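Local atomic coordinates of aminotransferase, class III (Thermomicrobium roseum, PDB entry 6IO1), a protein that acts as a thermostable (S)-enantioselective omega-transaminase, probably transferring amino groups by way of its pyridoxal 5'-phosphate cofactor. Residues I129-Y134 against V301-E306; Y135-G140 against A314-M319. All coordinates share one frame; numbering follows the deposited sequence.

Interactions 1 and 2 follow one another along helix 121-138, their centres 11 Å apart. The helix starts in the cofactor pocket, where Gly121 and Ala122 are among the residues around the bound 4'-deoxy-4'-aminopyridoxal-5'-phosphate; interaction 1 packs its middle against a strand, and in interaction 2 the C-terminal end of the helix meets the loop 314-319. The side chain of Val301 in interaction 1 is about 11 Å from the ligand, and no residue of either contact is among those lining the ligand pocket. The two are joined directly: Tyr134 OH lies 2.7 Å from Arg316 NH2, a probable hydrogen bond, while Phe318 CZ packs at 4.0 Å from Ile131 CG1. Both contacts also reach the second subunit.

Interaction 1: residues I129-Y134 against V301-E306; sequences IKIARY and VGVSDE
Beyond the apolar contact of Ile131 with Val301 and Val303, in the first turn of helix 305-312, Glu306 OE2 is gripped by two groups from the C-terminal end of helix 121-138: Tyr135 OH, a probable hydrogen bond, and, just past the last helical residue, Lys139 NZ in a salt bridge. The contact itself is carried by hydrocarbon alone. Ile131 divides its two branches between two valines of the strand. Its CG2 methyl meets Val303 CG1 at 4.2 Å, and its longer arm runs on to Val301, where Ile131 CD1 lies 4.4 Å from Val301 CG1. The arm is stretched out, CD1 being anti to CA (chi2 178°), which extends the terminal methyl toward Val301 while CG2 stays against Val303. Val301 and Val303, two residues apart, turn the same face of the strand toward the helix. The packing is light: 84 Å² is buried in all, and the nearest CA atoms, those of Ile131 and Val303, are 9.0 Å apart. Just beyond, Ser304 is the N-cap of helix 305-312. This is helix-on-sheet packing in the large domain of the fold type I transaminases, whose seven-stranded mixed sheet includes strand 299-304 running antiparallel to both its neighbours, 112-118 and 284-287. Helix 121-138 packs on one face of that strand through Ile131, which also touches Ile307 of helix 305-312 and Leu20 of the second subunit.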
# COMPACT_ATOMS: atom_id res chain seq x y z
N ILE B 129 -6.74 2.99 11.83
CA ILE B 129 -8.11 2.63 12.18
C ILE B 129 -8.15 1.27 12.85
O ILE B 129 -8.80 1.08 13.90
CB ILE B 129 -9.01 2.67 10.92
CG1 ILE B 129 -9.19 4.11 10.44
CG2 ILE B 129 -10.35 2.02 11.20
CD1 ILE B 129 -9.81 4.22 9.07
N LYS B 130 -7.45 0.29 12.27
CA LYS B 130 -7.41 -1.04 12.86
C LYS B 130 -6.76 -1.02 14.23
O LYS B 130 -7.19 -1.74 15.14
CB LYS B 130 -6.68 -2.01 11.93
CG LYS B 130 -7.39 -2.23 10.60
CD LYS B 130 -6.66 -3.23 9.72
CE LYS B 130 -6.81 -4.65 10.25
NZ LYS B 130 -5.97 -5.62 9.50
N ILE B 131 -5.72 -0.20 14.41
CA ILE B 131 -5.05 -0.10 15.71
C ILE B 131 -5.99 0.49 16.75
O ILE B 131 -6.02 0.03 17.90
CB ILE B 131 -3.75 0.71 15.58
CG1 ILE B 131 -2.64 -0.14 14.96
CG2 ILE B 131 -3.30 1.23 16.95
CD1 ILE B 131 -1.34 0.59 14.77
N ALA B 132 -6.75 1.52 16.39
CA ALA B 132 -7.70 2.10 17.34
C ALA B 132 -8.75 1.08 17.76
O ALA B 132 -9.04 0.91 18.96
CB ALA B 132 -8.36 3.34 16.73
N ARG B 133 -9.33 0.38 16.78
CA ARG B 133 -10.35 -0.62 17.11
C ARG B 133 -9.77 -1.75 17.94
O ARG B 133 -10.39 -2.21 18.91
CB ARG B 133 -11.00 -1.14 15.82
CG ARG B 133 -11.86 -0.09 15.14
CD ARG B 133 -12.30 -0.50 13.75
NE ARG B 133 -13.44 0.28 13.30
CZ ARG B 133 -13.91 0.29 12.05
NH1 ARG B 133 -13.32 -0.43 11.12
NH2 ARG B 133 -14.96 1.04 11.74
N TYR B 134 -8.57 -2.22 17.59
CA TYR B 134 -7.90 -3.28 18.34
C TYR B 134 -7.55 -2.82 19.75
O TYR B 134 -7.60 -3.61 20.70
CB TYR B 134 -6.65 -3.72 17.59
CG TYR B 134 -5.87 -4.84 18.23
CD1 TYR B 134 -6.47 -6.05 18.55
CD2 TYR B 134 -4.51 -4.70 18.50
CE1 TYR B 134 -5.76 -7.08 19.12
CE2 TYR B 134 -3.79 -5.72 19.07
CZ TYR B 134 -4.41 -6.91 19.38
OH TYR B 134 -3.69 -7.93 19.96
N VAL B 301 2.67 4.82 10.72
CA VAL B 301 1.76 5.17 11.80
C VAL B 301 2.58 5.28 13.08
O VAL B 301 3.37 4.39 13.40
CB VAL B 301 0.65 4.12 11.98
CG1 VAL B 301 -0.25 4.49 13.14
CG2 VAL B 301 -0.15 3.98 10.70
N GLY B 302 2.39 6.38 13.81
CA GLY B 302 2.98 6.58 15.11
C GLY B 302 1.90 6.63 16.17
O GLY B 302 0.88 7.31 16.01
N VAL B 303 2.12 5.91 17.26
CA VAL B 303 1.18 5.81 18.35
C VAL B 303 1.87 6.21 19.65
O VAL B 303 3.10 6.12 19.80
CB VAL B 303 0.55 4.41 18.48
CG1 VAL B 303 -0.07 3.97 17.16
CG2 VAL B 303 1.58 3.40 18.96
N SER B 304 1.04 6.66 20.58
CA SER B 304 1.43 7.09 21.91
C SER B 304 1.89 5.91 22.74
O SER B 304 1.63 4.74 22.42
CB SER B 304 0.27 7.80 22.60
OG SER B 304 -0.78 6.90 22.89
N ASP B 305 2.59 6.22 23.83
CA ASP B 305 3.09 5.18 24.72
C ASP B 305 1.96 4.37 25.34
O ASP B 305 2.12 3.17 25.58
CB ASP B 305 3.96 5.80 25.81
CG ASP B 305 4.88 4.79 26.46
OD1 ASP B 305 5.79 4.29 25.77
OD2 ASP B 305 4.68 4.50 27.65
N GLU B 306 0.82 5.01 25.62
CA GLU B 306 -0.31 4.29 26.21
C GLU B 306 -0.87 3.24 25.26
O GLU B 306 -1.09 2.09 25.65
CB GLU B 306 -1.39 5.29 26.62
CG GLU B 306 -2.81 4.74 26.60
CD GLU B 306 -3.09 3.80 27.76
OE1 GLU B 306 -2.31 3.80 28.73
OE2 GLU B 306 -4.09 3.06 27.69

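Interaction 2: residues Y135-G140 against A314-M319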
# COMPACT_ATOMS: atom_id res chain seq x y z
N TYR B 135 -7.18 -1.55 19.90
CA TYR B 135 -6.88 -0.99 21.22
C TYR B 135 -8.11 -1.04 22.11
O TYR B 135 -8.04 -1.48 23.26
CB TYR B 135 -6.37 0.45 21.06
CG TYR B 135 -6.35 1.27 22.33
CD1 TYR B 135 -5.23 1.29 23.15
CD2 TYR B 135 -7.44 2.07 22.69
CE1 TYR B 135 -5.20 2.05 24.31
CE2 TYR B 135 -7.42 2.83 23.84
CZ TYR B 135 -6.30 2.82 24.65
OH TYR B 135 -6.27 3.58 25.79
N TRP B 136 -9.25 -0.58 21.59
CA TRP B 136 -10.48 -0.66 22.38
C TRP B 136 -10.89 -2.11 22.64
O TRP B 136 -11.43 -2.42 23.71
CB TRP B 136 -11.60 0.13 21.71
CG TRP B 136 -11.39 1.60 21.82
CD1 TRP B 136 -11.27 2.49 20.79
CD2 TRP B 136 -11.26 2.37 23.03
NE1 TRP B 136 -11.08 3.76 21.28
CE2 TRP B 136 -11.07 3.71 22.65
CE3 TRP B 136 -11.29 2.05 24.39
CZ2 TRP B 136 -10.91 4.74 23.58
CZ3 TRP B 136 -11.13 3.07 25.31
CH2 TRP B 136 -10.94 4.39 24.91
N TRP B 137 -10.65 -3.00 21.68
CA TRP B 137 -10.94 -4.42 21.88
C TRP B 137 -10.12 -5.00 23.02
O TRP B 137 -10.65 -5.75 23.85
CB TRP B 137 -10.68 -5.18 20.58
CG TRP B 137 -11.06 -6.64 20.61
CD1 TRP B 137 -12.32 -7.16 20.47
CD2 TRP B 137 -10.18 -7.75 20.78
NE1 TRP B 137 -12.27 -8.53 20.55
CE2 TRP B 137 -10.97 -8.92 20.74
CE3 TRP B 137 -8.80 -7.88 20.96
CZ2 TRP B 137 -10.42 -10.20 20.87
CZ3 TRP B 137 -8.26 -9.15 21.09
CH2 TRP B 137 -9.07 -10.29 21.05
N LEU B 138 -8.84 -4.66 23.08
CA LEU B 138 -7.98 -5.13 24.17
C LEU B 138 -8.42 -4.56 25.51
O LEU B 138 -8.18 -5.19 26.56
CB LEU B 138 -6.53 -4.76 23.89
CG LEU B 138 -5.81 -5.57 22.80
CD1 LEU B 138 -4.45 -4.96 22.50
CD2 LEU B 138 -5.66 -7.02 23.22
N LYS B 139 -9.05 -3.39 25.51
CA LYS B 139 -9.52 -2.76 26.74
C LYS B 139 -10.85 -3.32 27.22
O LYS B 139 -11.38 -2.83 28.22
CB LYS B 139 -9.64 -1.25 26.54
CG LYS B 139 -8.31 -0.53 26.34
CD LYS B 139 -7.48 -0.54 27.61
CE LYS B 139 -6.48 0.61 27.62
NZ LYS B 139 -5.41 0.42 28.63
N GLY B 140 -11.40 -4.31 26.53
CA GLY B 140 -12.69 -4.86 26.90
C GLY B 140 -13.87 -4.07 26.41
O GLY B 140 -14.95 -4.14 27.01
N ALA B 314 -0.63 -7.76 25.51
CA ALA B 314 -1.28 -9.01 25.15
C ALA B 314 -0.24 -10.01 24.66
O ALA B 314 0.53 -9.73 23.74
CB ALA B 314 -2.33 -8.77 24.06
N ASP B 315 -0.23 -11.20 25.28
CA ASP B 315 0.68 -12.27 24.89
C ASP B 315 0.08 -13.03 23.71
O ASP B 315 -0.40 -14.16 23.81
CB ASP B 315 0.95 -13.20 26.07
CG ASP B 315 2.00 -14.25 25.77
OD1 ASP B 315 2.66 -14.15 24.71
OD2 ASP B 315 2.16 -15.18 26.58
N ARG B 316 0.12 -12.36 22.56
CA ARG B 316 -0.43 -12.90 21.32
C ARG B 316 0.23 -12.19 20.16
O ARG B 316 0.85 -11.14 20.32
CB ARG B 316 -1.95 -12.73 21.26
CG ARG B 316 -2.38 -11.29 21.08
CD ARG B 316 -3.84 -11.08 21.46
NE ARG B 316 -4.76 -11.73 20.53
CZ ARG B 316 -5.00 -11.30 19.29
NH1 ARG B 316 -5.85 -11.96 18.52
NH2 ARG B 316 -4.38 -10.22 18.82
N VAL B 317 0.10 -12.78 18.97
CA VAL B 317 0.64 -12.17 17.77
C VAL B 317 -0.28 -11.06 17.31
O VAL B 317 -1.51 -11.21 17.29
CB VAL B 317 0.83 -13.23 16.66
CG1 VAL B 317 1.30 -12.58 15.37
CG2 VAL B 317 1.80 -14.31 17.11
N PHE B 318 0.30 -9.92 16.95
CA PHE B 318 -0.46 -8.81 16.39
C PHE B 318 -0.73 -9.13 14.93
O PHE B 318 0.16 -9.03 14.09
CB PHE B 318 0.31 -7.50 16.55
CG PHE B 318 -0.40 -6.30 16.01
CD1 PHE B 318 -1.71 -6.04 16.36
CD2 PHE B 318 0.25 -5.41 15.16
CE1 PHE B 318 -2.37 -4.93 15.86
CE2 PHE B 318 -0.40 -4.30 14.67
CZ PHE B 318 -1.71 -4.06 15.02
N MET B 319 -1.97 -9.52 14.63
CA MET B 319 -2.32 -10.06 13.31
C MET B 319 -2.66 -8.93 12.33
O MET B 319 -3.76 -8.85 11.79
CB MET B 319 -3.46 -11.05 13.44
CG MET B 319 -3.13 -12.28 14.28
SD MET B 319 -1.77 -13.26 13.59
CE MET B 319 -2.52 -13.86 12.08
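Leu138 and Ala314 supply the apolar part of this contact, the methyl Leu138 CD2 resting on Ala314 CB at 3.9 Å. With CG anti to the carbonyl carbon (chi1 -74°), the Leu138 side chain reaches Ala314 and also touches Thr310 and Leu311 of helix 305-312. A second pairing sets an aromatic ring against a charged group. Trp137 CZ3, at the six-membered end of the indole, sits over the centre of one face of the Arg316 guanidinium, 4.3 Å from Arg316 CZ; the indole itself is met obliquely. The extended placing of the Trp137 ring, with CG opposite the backbone N (chi1 -175°), brings its far end out to the loop. Between them the two pairings bury 122 Å². Backbone bonds shape both partners. Helix 121-138 finishes in a Schellman motif, with Gly140 at positive phi (82°) and its N bonded to Trp137 O at 3.1 Å, so that the chain turns away just after the two contact residues. In the facing loop Asp315 is the centre of an inverse gamma turn, closed by a weak bond from Arg316 N to Ala314 O (2.9 Å). The main polar partner of Arg316 is Tyr134, whose OH is hydrogen-bonded to NH2; NH1 adds a long, weak ion pair with Glu172 of the second subunit. Asp315 OD1 takes a hydrogen bond from Asn25 ND2 of that same subunit, whose Gly173 packs on Trp137.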